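Local coordinates for tudor and KH domain-containing protein homolog (Bombyx mori, PDB 5VQH) that binds symmetrically dimethylated arginines of the Piwi proteins Siwi and Ago3 through its extended Tudor domain, supporting piRNA biogenesis and transposon silencing during spermatogenesis, at residues P33-Q39 with Q140-L146; L51-T56 with G87-R91; H169-R175 with V228-W234. All coordinates share one frame; numbering follows the deposited sequence.

Contact 1: P33-Q39 with Q140-L146; sequences PSRFWVQ and QAMECFL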
loop_
_atom_site.group_PDB
_atom_site.type_symbol
_atom_site.label_atom_id
_atom_site.label_comp_id
_atom_site.label_asym_id
_atom_site.label_seq_id
_atom_site.Cartn_x
_atom_site.Cartn_y
_atom_site.Cartn_z
ATOM N N PRO A 33 10.276 7.158 0.094
ATOM C CA PRO A 33 10.247 7.449 -1.341
ATOM C C PRO A 33 10.711 6.304 -2.222
ATOM O O PRO A 33 10.445 6.291 -3.441
ATOM C CB PRO A 33 11.248 8.568 -1.477
ATOM C CG PRO A 33 11.234 9.224 -0.151
ATOM C CD PRO A 33 11.102 8.113 0.823
ATOM N N SER A 34 11.439 5.372 -1.624
ATOM C CA SER A 34 11.841 4.184 -2.332
ATOM C C SER A 34 10.757 3.104 -2.345
ATOM O O SER A 34 10.929 2.113 -2.995
ATOM C CB SER A 34 13.147 3.655 -1.726
ATOM O OG SER A 34 14.197 4.600 -1.949
ATOM N N ARG A 35 9.658 3.304 -1.629
ATOM C CA ARG A 35 8.686 2.261 -1.402
ATOM C C ARG A 35 7.385 2.852 -0.903
ATOM O O ARG A 35 7.222 3.124 0.305
ATOM C CB ARG A 35 9.201 1.261 -0.375
ATOM C CG ARG A 35 8.512 -0.102 -0.356
ATOM C CD ARG A 35 9.243 -1.028 0.607
ATOM N NE ARG A 35 8.360 -1.957 1.315
ATOM C CZ ARG A 35 8.001 -3.160 0.858
ATOM N NH1 ARG A 35 8.420 -3.593 -0.338
ATOM N NH2 ARG A 35 7.201 -3.938 1.595
ATOM N N PHE A 36 6.453 3.039 -1.839
ATOM C CA PHE A 36 5.117 3.504 -1.509
ATOM C C PHE A 36 4.070 2.842 -2.386
ATOM O O PHE A 36 4.410 2.083 -3.276
ATOM C CB PHE A 36 5.049 5.031 -1.557
ATOM C CG PHE A 36 5.378 5.608 -2.860
ATOM C CD1 PHE A 36 4.366 5.971 -3.724
ATOM C CD2 PHE A 36 6.702 5.831 -3.218
ATOM C CE1 PHE A 36 4.657 6.525 -4.957
ATOM C CE2 PHE A 36 7.025 6.364 -4.466
ATOM C CZ PHE A 36 5.984 6.712 -5.340
ATOM N N TRP A 37 2.806 3.104 -2.089
ATOM C CA TRP A 37 1.683 2.463 -2.722
ATOM C C TRP A 37 0.709 3.497 -3.316
ATOM O O TRP A 37 0.380 4.496 -2.703
ATOM C CB TRP A 37 1.017 1.503 -1.706
ATOM C CG TRP A 37 1.951 0.287 -1.394
ATOM C CD1 TRP A 37 2.000 -0.908 -2.067
ATOM C CD2 TRP A 37 2.943 0.193 -0.378
ATOM N NE1 TRP A 37 2.966 -1.710 -1.536
ATOM C CE2 TRP A 37 3.555 -1.055 -0.503
ATOM C CE3 TRP A 37 3.361 1.037 0.639
ATOM C CZ2 TRP A 37 4.565 -1.463 0.340
ATOM C CZ3 TRP A 37 4.368 0.643 1.459
ATOM C CH2 TRP A 37 4.952 -0.592 1.331
ATOM N N VAL A 38 0.282 3.291 -4.551
ATOM C CA VAL A 38 -0.745 4.151 -5.125
ATOM C C VAL A 38 -1.991 3.357 -5.475
ATOM O O VAL A 38 -1.929 2.145 -5.639
ATOM C CB VAL A 38 -0.252 4.940 -6.350
ATOM C CG1 VAL A 38 1.067 5.598 -6.043
ATOM C CG2 VAL A 38 -0.035 4.046 -7.538
ATOM N N GLN A 39 -3.114 4.067 -5.527
ATOM C CA GLN A 39 -4.381 3.577 -6.036
ATOM C C GLN A 39 -4.728 4.414 -7.251
ATOM O O GLN A 39 -4.455 5.609 -7.283
ATOM C CB GLN A 39 -5.472 3.755 -5.009
ATOM C CG GLN A 39 -5.183 3.098 -3.681
ATOM C CD GLN A 39 -5.989 3.713 -2.578
ATOM O OE1 GLN A 39 -6.182 4.934 -2.531
ATOM N NE2 GLN A 39 -6.459 2.885 -1.678
ATOM N N GLN A 140 -6.255 -3.021 -4.640
ATOM C CA GLN A 140 -6.108 -1.639 -5.105
ATOM C C GLN A 140 -4.739 -1.007 -4.969
ATOM O O GLN A 140 -4.475 -0.025 -5.693
ATOM C CB GLN A 140 -7.110 -0.723 -4.401
ATOM C CG GLN A 140 -8.549 -0.866 -4.848
ATOM C CD GLN A 140 -8.703 -0.647 -6.329
ATOM O OE1 GLN A 140 -8.555 0.459 -6.828
ATOM N NE2 GLN A 140 -8.928 -1.712 -7.048
ATOM N N ALA A 141 -3.864 -1.547 -4.106
ATOM C CA ALA A 141 -2.543 -0.900 -3.833
ATOM C C ALA A 141 -1.447 -1.383 -4.755
ATOM O O ALA A 141 -1.225 -2.558 -4.778
ATOM C CB ALA A 141 -2.122 -1.131 -2.390
ATOM N N MET A 142 -0.808 -0.485 -5.518
ATOM C CA MET A 142 0.306 -0.819 -6.408
ATOM C C MET A 142 1.615 -0.276 -5.809
ATOM O O MET A 142 1.746 0.926 -5.598
ATOM C CB MET A 142 0.083 -0.200 -7.800
ATOM C CG MET A 142 -1.335 -0.335 -8.379
ATOM S SD MET A 142 -2.002 -1.989 -8.131
ATOM C CE MET A 142 -0.714 -2.955 -8.930
ATOM N N GLU A 143 2.578 -1.139 -5.528
ATOM C CA GLU A 143 3.872 -0.660 -5.038
ATOM C C GLU A 143 4.603 0.241 -6.061
ATOM O O GLU A 143 4.653 -0.069 -7.219
ATOM C CB GLU A 143 4.761 -1.842 -4.687
ATOM C CG GLU A 143 5.797 -1.520 -3.626
ATOM C CD GLU A 143 6.821 -2.619 -3.510
ATOM O OE1 GLU A 143 6.409 -3.781 -3.466
ATOM O OE2 GLU A 143 8.027 -2.333 -3.478
ATOM N N CYS A 144 5.192 1.339 -5.621
ATOM C CA CYS A 144 6.034 2.134 -6.495
ATOM C C CYS A 144 7.295 2.635 -5.789
ATOM O O CYS A 144 7.498 2.459 -4.597
ATOM C CB CYS A 144 5.275 3.353 -6.985
ATOM S SG CYS A 144 3.656 3.093 -7.743
ATOM N N PHE A 145 8.156 3.268 -6.566
ATOM C CA PHE A 145 9.236 4.051 -6.009
ATOM C C PHE A 145 9.384 5.277 -6.869
ATOM O O PHE A 145 8.858 5.321 -7.959
ATOM C CB PHE A 145 10.530 3.233 -5.941
ATOM C CG PHE A 145 11.146 2.948 -7.262
ATOM C CD1 PHE A 145 12.124 3.784 -7.776
ATOM C CD2 PHE A 145 10.766 1.849 -7.992
ATOM C CE1 PHE A 145 12.699 3.526 -9.012
ATOM C CE2 PHE A 145 11.327 1.595 -9.231
ATOM C CZ PHE A 145 12.296 2.425 -9.741
ATOM N N LEU A 146 10.087 6.275 -6.356
ATOM C CA LEU A 146 10.112 7.587 -6.985
ATOM C C LEU A 146 11.301 7.593 -7.885
ATOM O O LEU A 146 12.362 7.225 -7.466
ATOM C CB LEU A 146 10.232 8.683 -5.938
ATOM C CG LEU A 146 9.666 10.014 -6.425
ATOM C CD1 LEU A 146 8.147 10.033 -6.387
ATOM C CD2 LEU A 146 10.196 11.160 -5.589
HETATM O O HOH W 1 9.725 -0.110 -4.196
#
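Two groups converge on E143 OE2: R35 NH1 forms a long salt bridge to it at 3.4 Å, and water 1 sits 2.9 Å from the same oxygen. That water also lies 2.8 Å from S34 O, so it links the carboxylate to the backbone just ahead of strand 35-40. The guanidinium and carboxylate planes are turned 68° apart, which rules out a flat two-pronged pairing. E143 reaches R35 by running alongside W37: its CG stands anti to the backbone N (chi1 -153°) and passes 3.5 Å from W37 NE1. Strands 35-40 and 142-146 pair antiparallel inside the mixed sheet of the nuclease-like half of an extended Tudor domain, the half assembled from chain on both sides of the Tudor core. F36 and C144 form a hydrogen-bonded pair, with C144 N 2.6 Å from F36 O, and V38 and M142 form the next. On the face carrying these four residues, C144 CB points over the F36 ring in a CH-pi contact, 4.1 Å from its centroid. C144 SG turns on to V38 CG2 at 3.8 Å. F176 of helix 170-179 meets the F36 ring edge-to-face.

Contact 2: L51-T56 with G87-R91; sequences LVAHMT and GRWYR. With 2MR (n3, n4-dimethylarginine), chain C.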
loop_
_atom_site.group_PDB
_atom_site.type_symbol
_atom_site.label_atom_id
_atom_site.label_comp_id
_atom_site.label_asym_id
_atom_site.label_seq_id
_atom_site.Cartn_x
_atom_site.Cartn_y
_atom_site.Cartn_z
ATOM N N LEU A 51 -16.969 -1.631 -0.579
ATOM C CA LEU A 51 -16.468 -2.868 -0.005
ATOM C C LEU A 51 -16.061 -2.704 1.465
ATOM O O LEU A 51 -16.329 -3.573 2.280
ATOM C CB LEU A 51 -15.317 -3.409 -0.844
ATOM C CG LEU A 51 -14.649 -4.701 -0.372
ATOM C CD1 LEU A 51 -15.670 -5.805 -0.252
ATOM C CD2 LEU A 51 -13.535 -5.140 -1.308
ATOM N N VAL A 52 -15.432 -1.601 1.814
ATOM C CA VAL A 52 -15.023 -1.375 3.198
ATOM C C VAL A 52 -16.247 -1.292 4.090
ATOM O O VAL A 52 -16.267 -1.850 5.168
ATOM C CB VAL A 52 -14.207 -0.070 3.364
ATOM C CG1 VAL A 52 -13.896 0.215 4.821
ATOM C CG2 VAL A 52 -12.896 -0.165 2.616
ATOM N N ALA A 53 -17.243 -0.541 3.648
ATOM C CA ALA A 53 -18.505 -0.385 4.364
ATOM C C ALA A 53 -19.214 -1.708 4.525
ATOM O O ALA A 53 -19.752 -2.021 5.568
ATOM C CB ALA A 53 -19.421 0.551 3.594
ATOM N N HIS A 54 -19.250 -2.483 3.472
ATOM C CA HIS A 54 -19.881 -3.779 3.566
ATOM C C HIS A 54 -19.125 -4.716 4.535
ATOM O O HIS A 54 -19.729 -5.327 5.432
ATOM C CB HIS A 54 -19.973 -4.382 2.175
ATOM C CG HIS A 54 -20.715 -5.667 2.133
ATOM N ND1 HIS A 54 -20.616 -6.542 1.075
ATOM C CD2 HIS A 54 -21.566 -6.237 3.019
ATOM C CE1 HIS A 54 -21.388 -7.590 1.301
ATOM N NE2 HIS A 54 -21.971 -7.434 2.478
ATOM N N MET A 55 -17.806 -4.812 4.368
ATOM C CA MET A 55 -17.031 -5.689 5.202
ATOM C C MET A 55 -17.188 -5.229 6.620
ATOM O O MET A 55 -17.346 -6.025 7.547
ATOM C CB MET A 55 -15.569 -5.676 4.792
ATOM C CG MET A 55 -15.321 -6.450 3.519
ATOM S SD MET A 55 -13.598 -6.541 2.983
ATOM C CE MET A 55 -12.789 -7.213 4.435
ATOM N N THR A 56 -17.185 -3.930 6.797
ATOM C CA THR A 56 -17.260 -3.412 8.128
ATOM C C THR A 56 -18.626 -3.651 8.783
ATOM O O THR A 56 -18.659 -3.985 9.967
ATOM C CB THR A 56 -16.856 -1.938 8.195
ATOM O OG1 THR A 56 -15.620 -1.790 7.517
ATOM C CG2 THR A 56 -16.643 -1.491 9.633
ATOM N N GLY A 87 -10.867 1.183 13.334
ATOM C CA GLY A 87 -11.762 0.092 13.688
ATOM C C GLY A 87 -12.603 -0.472 12.556
ATOM O O GLY A 87 -13.578 -1.112 12.817
ATOM N N ARG A 88 -12.231 -0.256 11.299
ATOM C CA ARG A 88 -12.960 -0.853 10.161
ATOM C C ARG A 88 -12.238 -2.096 9.583
ATOM O O ARG A 88 -11.043 -2.327 9.846
ATOM C CB ARG A 88 -13.169 0.201 9.060
ATOM C CG ARG A 88 -13.902 1.467 9.503
ATOM C CD ARG A 88 -14.147 2.396 8.332
ATOM N NE ARG A 88 -14.727 3.696 8.709
ATOM C CZ ARG A 88 -14.035 4.823 8.931
ATOM N NH1 ARG A 88 -12.705 4.852 8.862
ATOM N NH2 ARG A 88 -14.679 5.946 9.236
ATOM N N TRP A 89 -12.966 -2.892 8.802
ATOM C CA TRP A 89 -12.458 -4.169 8.301
ATOM C C TRP A 89 -11.914 -4.053 6.889
ATOM O O TRP A 89 -12.520 -3.419 6.006
ATOM C CB TRP A 89 -13.551 -5.260 8.362
ATOM C CG TRP A 89 -13.841 -5.699 9.783
ATOM C CD1 TRP A 89 -14.671 -5.091 10.675
ATOM C CD2 TRP A 89 -13.250 -6.790 10.481
ATOM N NE1 TRP A 89 -14.655 -5.748 11.881
ATOM C CE2 TRP A 89 -13.788 -6.797 11.788
ATOM C CE3 TRP A 89 -12.327 -7.772 10.132
ATOM C CZ2 TRP A 89 -13.427 -7.728 12.728
ATOM C CZ3 TRP A 89 -11.985 -8.688 11.063
ATOM C CH2 TRP A 89 -12.535 -8.663 12.353
ATOM N N TYR A 90 -10.777 -4.715 6.673
ATOM C CA TYR A 90 -10.015 -4.600 5.435
ATOM C C TYR A 90 -9.486 -5.975 4.996
ATOM O O TYR A 90 -9.426 -6.946 5.765
ATOM C CB TYR A 90 -8.878 -3.587 5.624
ATOM C CG TYR A 90 -9.374 -2.197 5.931
ATOM C CD1 TYR A 90 -9.782 -1.364 4.917
ATOM C CD2 TYR A 90 -9.467 -1.719 7.238
ATOM C CE1 TYR A 90 -10.261 -0.091 5.175
ATOM C CE2 TYR A 90 -9.957 -0.444 7.511
ATOM C CZ TYR A 90 -10.346 0.373 6.459
ATOM O OH TYR A 90 -10.844 1.662 6.630
ATOM N N ARG A 91 -9.134 -6.053 3.735
ATOM C CA ARG A 91 -8.537 -7.222 3.194
ATOM C C ARG A 91 -7.058 -7.038 3.398
ATOM O O ARG A 91 -6.495 -6.000 2.995
ATOM C CB ARG A 91 -8.842 -7.353 1.707
ATOM C CG ARG A 91 -10.314 -7.359 1.389
ATOM C CD ARG A 91 -10.642 -7.606 -0.092
ATOM N NE ARG A 91 -10.125 -6.634 -1.057
ATOM C CZ ARG A 91 -10.276 -6.743 -2.382
ATOM N NH1 ARG A 91 -10.925 -7.785 -2.918
ATOM N NH2 ARG A 91 -9.760 -5.834 -3.190
HETATM N N 2MR C . -9.898 6.907 6.699
HETATM C CA 2MR C . -9.473 5.930 7.718
HETATM C CB 2MR C . -8.522 4.924 7.078
HETATM C CG 2MR C . -9.041 4.363 5.755
HETATM C CD 2MR C . -8.354 3.026 5.552
HETATM N NE 2MR C . -6.937 3.241 5.391
HETATM C CZ 2MR C . -6.095 2.234 5.442
HETATM N NH1 2MR C . -6.551 1.091 5.669
HETATM C CQ1 2MR C . -5.779 -0.131 5.749
HETATM N NH2 2MR C . -4.786 2.422 5.268
HETATM C CQ2 2MR C . -4.180 3.723 5.027
HETATM C C 2MR C . -8.787 6.509 8.949
HETATM O O 2MR C . -8.150 5.798 9.748
HETATM O OXT 2MR C . -8.844 7.714 9.213
#
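V52 of helix 43-59 and Y90 of strand 89-98 cross at a slant, with both valine methyls directed at one corner of the ring. With chi1 at 175°, which sets CG1 anti to the backbone N, V52 CG1 and CG2 both face Y90 CE1, each 3.7 Å from it. The dimethylarginine uses a face of the same ring, its NH1 lying 3.8 Å above the ring plane and over the centre. Y90, with F83, Y113 and Y116, lines the aromatic cage by which Tudor domains hold a methylated arginine, and the helix thus packs directly on one wall of that pocket. The Y90 hydroxyl is hydrogen-bonded to D86, which also forms a salt bridge with R88 NH1. R88 NH1 in turn lies 3.6 Å from CA of the ligand, which approaches the guanidinium at its edge. T56 OG1 accepts a nearly straight bond from W89 N (3.1 Å, 164° at the hydrogen), tying the helix to the backbone beside R88. Further along, L51 CD2 rests over one face of the R91 guanidinium, 3.7 Å from R91 NE, the two side chains meeting at about a right angle. M55 also crosses R91 nearly at right angles and brings M55 SD to 3.7 Å from R91 CG. The guanidinium edges are occupied by D115 and by the carbonyls of L134 and L137, which probably fix its plane.

Contact 3: H169-R175 with V228-W234; sequences HPQAVER and VLVAEGW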
loop_
_atom_site.group_PDB
_atom_site.type_symbol
_atom_site.label_atom_id
_atom_site.label_comp_id
_atom_site.label_asym_id
_atom_site.label_seq_id
_atom_site.Cartn_x
_atom_site.Cartn_y
_atom_site.Cartn_z
ATOM N N HIS A 169 16.457 9.799 5.227
ATOM C CA HIS A 169 16.322 10.460 6.494
ATOM C C HIS A 169 14.833 10.559 6.845
ATOM O O HIS A 169 14.017 10.886 5.983
ATOM C CB HIS A 169 16.947 11.847 6.395
ATOM C CG HIS A 169 17.032 12.575 7.705
ATOM N ND1 HIS A 169 15.948 13.207 8.280
ATOM C CD2 HIS A 169 18.075 12.783 8.545
ATOM C CE1 HIS A 169 16.309 13.758 9.422
ATOM N NE2 HIS A 169 17.595 13.518 9.603
ATOM N N PRO A 170 14.465 10.302 8.113
ATOM C CA PRO A 170 13.068 10.369 8.574
ATOM C C PRO A 170 12.255 11.617 8.163
ATOM O O PRO A 170 11.060 11.542 7.974
ATOM C CB PRO A 170 13.211 10.355 10.103
ATOM C CG PRO A 170 14.474 9.641 10.363
ATOM C CD PRO A 170 15.386 9.928 9.202
ATOM N N GLN A 171 12.881 12.768 8.109
ATOM C CA GLN A 171 12.205 13.994 7.738
ATOM C C GLN A 171 12.032 14.178 6.244
ATOM O O GLN A 171 11.199 14.987 5.827
ATOM C CB GLN A 171 12.975 15.191 8.273
ATOM C CG GLN A 171 12.945 15.289 9.771
ATOM C CD GLN A 171 11.543 15.104 10.326
ATOM O OE1 GLN A 171 10.567 15.698 9.837
ATOM N NE2 GLN A 171 11.430 14.270 11.352
ATOM N N ALA A 172 12.885 13.501 5.472
ATOM C CA ALA A 172 12.715 13.339 4.033
ATOM C C ALA A 172 11.419 12.574 3.822
ATOM O O ALA A 172 10.557 13.024 3.084
ATOM C CB ALA A 172 13.876 12.564 3.428
ATOM N N VAL A 173 11.292 11.431 4.503
ATOM C CA VAL A 173 10.113 10.614 4.417
ATOM C C VAL A 173 8.930 11.434 4.831
ATOM O O VAL A 173 7.888 11.387 4.179
ATOM C CB VAL A 173 10.182 9.381 5.309
ATOM C CG1 VAL A 173 8.905 8.569 5.189
ATOM C CG2 VAL A 173 11.367 8.507 4.920
ATOM N N GLU A 174 9.073 12.201 5.896
ATOM C CA GLU A 174 7.962 13.014 6.407
ATOM C C GLU A 174 7.445 14.031 5.373
ATOM O O GLU A 174 6.240 14.232 5.184
ATOM C CB GLU A 174 8.426 13.761 7.658
ATOM C CG GLU A 174 7.376 14.687 8.259
ATOM C CD GLU A 174 6.020 14.027 8.408
ATOM O OE1 GLU A 174 5.967 12.815 8.731
ATOM O OE2 GLU A 174 5.004 14.729 8.205
ATOM N N ARG A 175 8.393 14.666 4.713
ATOM C CA ARG A 175 8.111 15.708 3.763
ATOM C C ARG A 175 7.468 15.122 2.483
ATOM O O ARG A 175 6.552 15.722 1.875
ATOM C CB ARG A 175 9.428 16.423 3.496
ATOM C CG ARG A 175 9.322 17.604 2.588
ATOM C CD ARG A 175 8.870 18.862 3.283
ATOM N NE ARG A 175 8.643 19.820 2.215
ATOM C CZ ARG A 175 7.499 20.440 1.977
ATOM N NH1 ARG A 175 6.426 20.271 2.772
ATOM N NH2 ARG A 175 7.437 21.277 0.948
ATOM N N VAL A 228 11.028 18.810 -5.569
ATOM C CA VAL A 228 10.989 19.486 -4.292
ATOM C C VAL A 228 11.931 18.858 -3.279
ATOM O O VAL A 228 12.532 19.566 -2.501
ATOM C CB VAL A 228 9.596 19.459 -3.686
ATOM C CG1 VAL A 228 9.610 20.028 -2.279
ATOM C CG2 VAL A 228 8.633 20.247 -4.548
ATOM N N LEU A 229 12.027 17.536 -3.263
ATOM C CA LEU A 229 12.879 16.841 -2.309
ATOM C C LEU A 229 14.359 17.132 -2.597
ATOM O O LEU A 229 15.184 17.303 -1.678
ATOM C CB LEU A 229 12.633 15.324 -2.339
ATOM C CG LEU A 229 11.295 14.771 -1.785
ATOM C CD1 LEU A 229 11.190 13.265 -2.060
ATOM C CD2 LEU A 229 11.053 15.036 -0.306
ATOM N N VAL A 230 14.702 17.181 -3.870
ATOM C CA VAL A 230 16.076 17.457 -4.251
ATOM C C VAL A 230 16.427 18.882 -3.839
ATOM O O VAL A 230 17.485 19.098 -3.276
ATOM C CB VAL A 230 16.308 17.265 -5.765
ATOM C CG1 VAL A 230 17.690 17.770 -6.165
ATOM C CG2 VAL A 230 16.121 15.792 -6.165
ATOM N N ALA A 231 15.537 19.842 -4.090
ATOM C CA ALA A 231 15.820 21.260 -3.798
ATOM C C ALA A 231 15.960 21.527 -2.306
ATOM O O ALA A 231 16.802 22.318 -1.893
ATOM C CB ALA A 231 14.732 22.143 -4.369
ATOM N N GLU A 232 15.137 20.859 -1.496
ATOM C CA GLU A 232 15.220 20.976 -0.043
ATOM C C GLU A 232 16.329 20.116 0.552
ATOM O O GLU A 232 16.413 19.962 1.767
ATOM C CB GLU A 232 13.898 20.577 0.594
ATOM C CG GLU A 232 12.721 21.472 0.238
ATOM C CD GLU A 232 11.445 21.095 0.984
ATOM O OE1 GLU A 232 11.449 20.052 1.680
ATOM O OE2 GLU A 232 10.425 21.830 0.885
ATOM N N GLY A 233 17.175 19.542 -0.288
ATOM C CA GLY A 233 18.337 18.817 0.192
ATOM C C GLY A 233 18.112 17.423 0.744
ATOM O O GLY A 233 19.074 16.783 1.143
ATOM N N TRP A 234 16.875 16.918 0.738
ATOM C CA TRP A 234 16.612 15.530 1.165
ATOM C C TRP A 234 17.089 14.442 0.187
ATOM O O TRP A 234 17.439 13.312 0.607
ATOM C CB TRP A 234 15.147 15.346 1.439
ATOM C CG TRP A 234 14.635 16.254 2.503
ATOM C CD1 TRP A 234 13.672 17.212 2.374
ATOM C CD2 TRP A 234 15.074 16.304 3.868
ATOM N NE1 TRP A 234 13.483 17.857 3.576
ATOM C CE2 TRP A 234 14.328 17.313 4.509
ATOM C CE3 TRP A 234 16.031 15.599 4.603
ATOM C CZ2 TRP A 234 14.488 17.613 5.848
ATOM C CZ3 TRP A 234 16.197 15.914 5.932
ATOM C CH2 TRP A 234 15.427 16.908 6.540
#
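W234, in the tail that follows helix 225-231, lays its indole across the first turn of helix 170-179. Its CB touches A172 CB at 3.6 Å, and with CG anti to the carbonyl carbon (chi1 -59°) the ring is carried over the helix backbone. The five-membered ring receives A172 CA over its face in a CH-pi contact, 4.0 Å from the centroid. On the far rim, W234 CH2 meets Q171 CB at 3.5 Å, while W234 CZ3 comes over one face of the H169 imidazole, 3.6 Å from H169 ND1, the two ring planes 32° apart. The opposite indole face is backed by E232 O. This packing lays the tail behind helix 225-231 against helix 170-179, in the nuclease-like part of the extended Tudor domain. Replacing W234 by an alanine would probably uncover the A172 backbone and Q171 CB at the helix start and strip the H169 imidazole of its aromatic neighbour. Beside the indole, R175 and E232 close the contact with a salt bridge. R175 NE donates to E232 OE1 at 2.9 Å on its syn lone pair, and weak bonds run from R175 NE and NH2 to E232 OE2. The guanidinium and carboxylate are nearly coplanar, 18° apart, while R175 NH1 pairs with E178. H169 is the N-cap residue of helix 170-179, and its ND1 accepts from Q171 N at 3.1 Å. An acceptor role for ND1 suggests that this nitrogen carries no proton, consistent with a neutral imidazole protonated on NE2.

Overall arrangement
From the N terminus, the chain runs through strand 35-40 into helix 43-59, crosses the Tudor core and returns in strand 142-146, where contact 1 closes a loop of 100 residues. Contact 2 is nested within that loop, closing a shorter one of 30 residues between helix 43-59 and residues 87-91, at the ligand pocket. Contact 3 follows in series, joining helix 170-179 to the end of the chain. It adjoins contact 1: P33 CD, ahead of strand 35-40, lies 4.1 Å from V173 CG2 of helix 170-179, and L146 CD2 of strand 142-146 lies 4.2 Å from L229 CD1 of helix 225-231. Contacts 2 and 3 lie on opposite sides of the chain's centre.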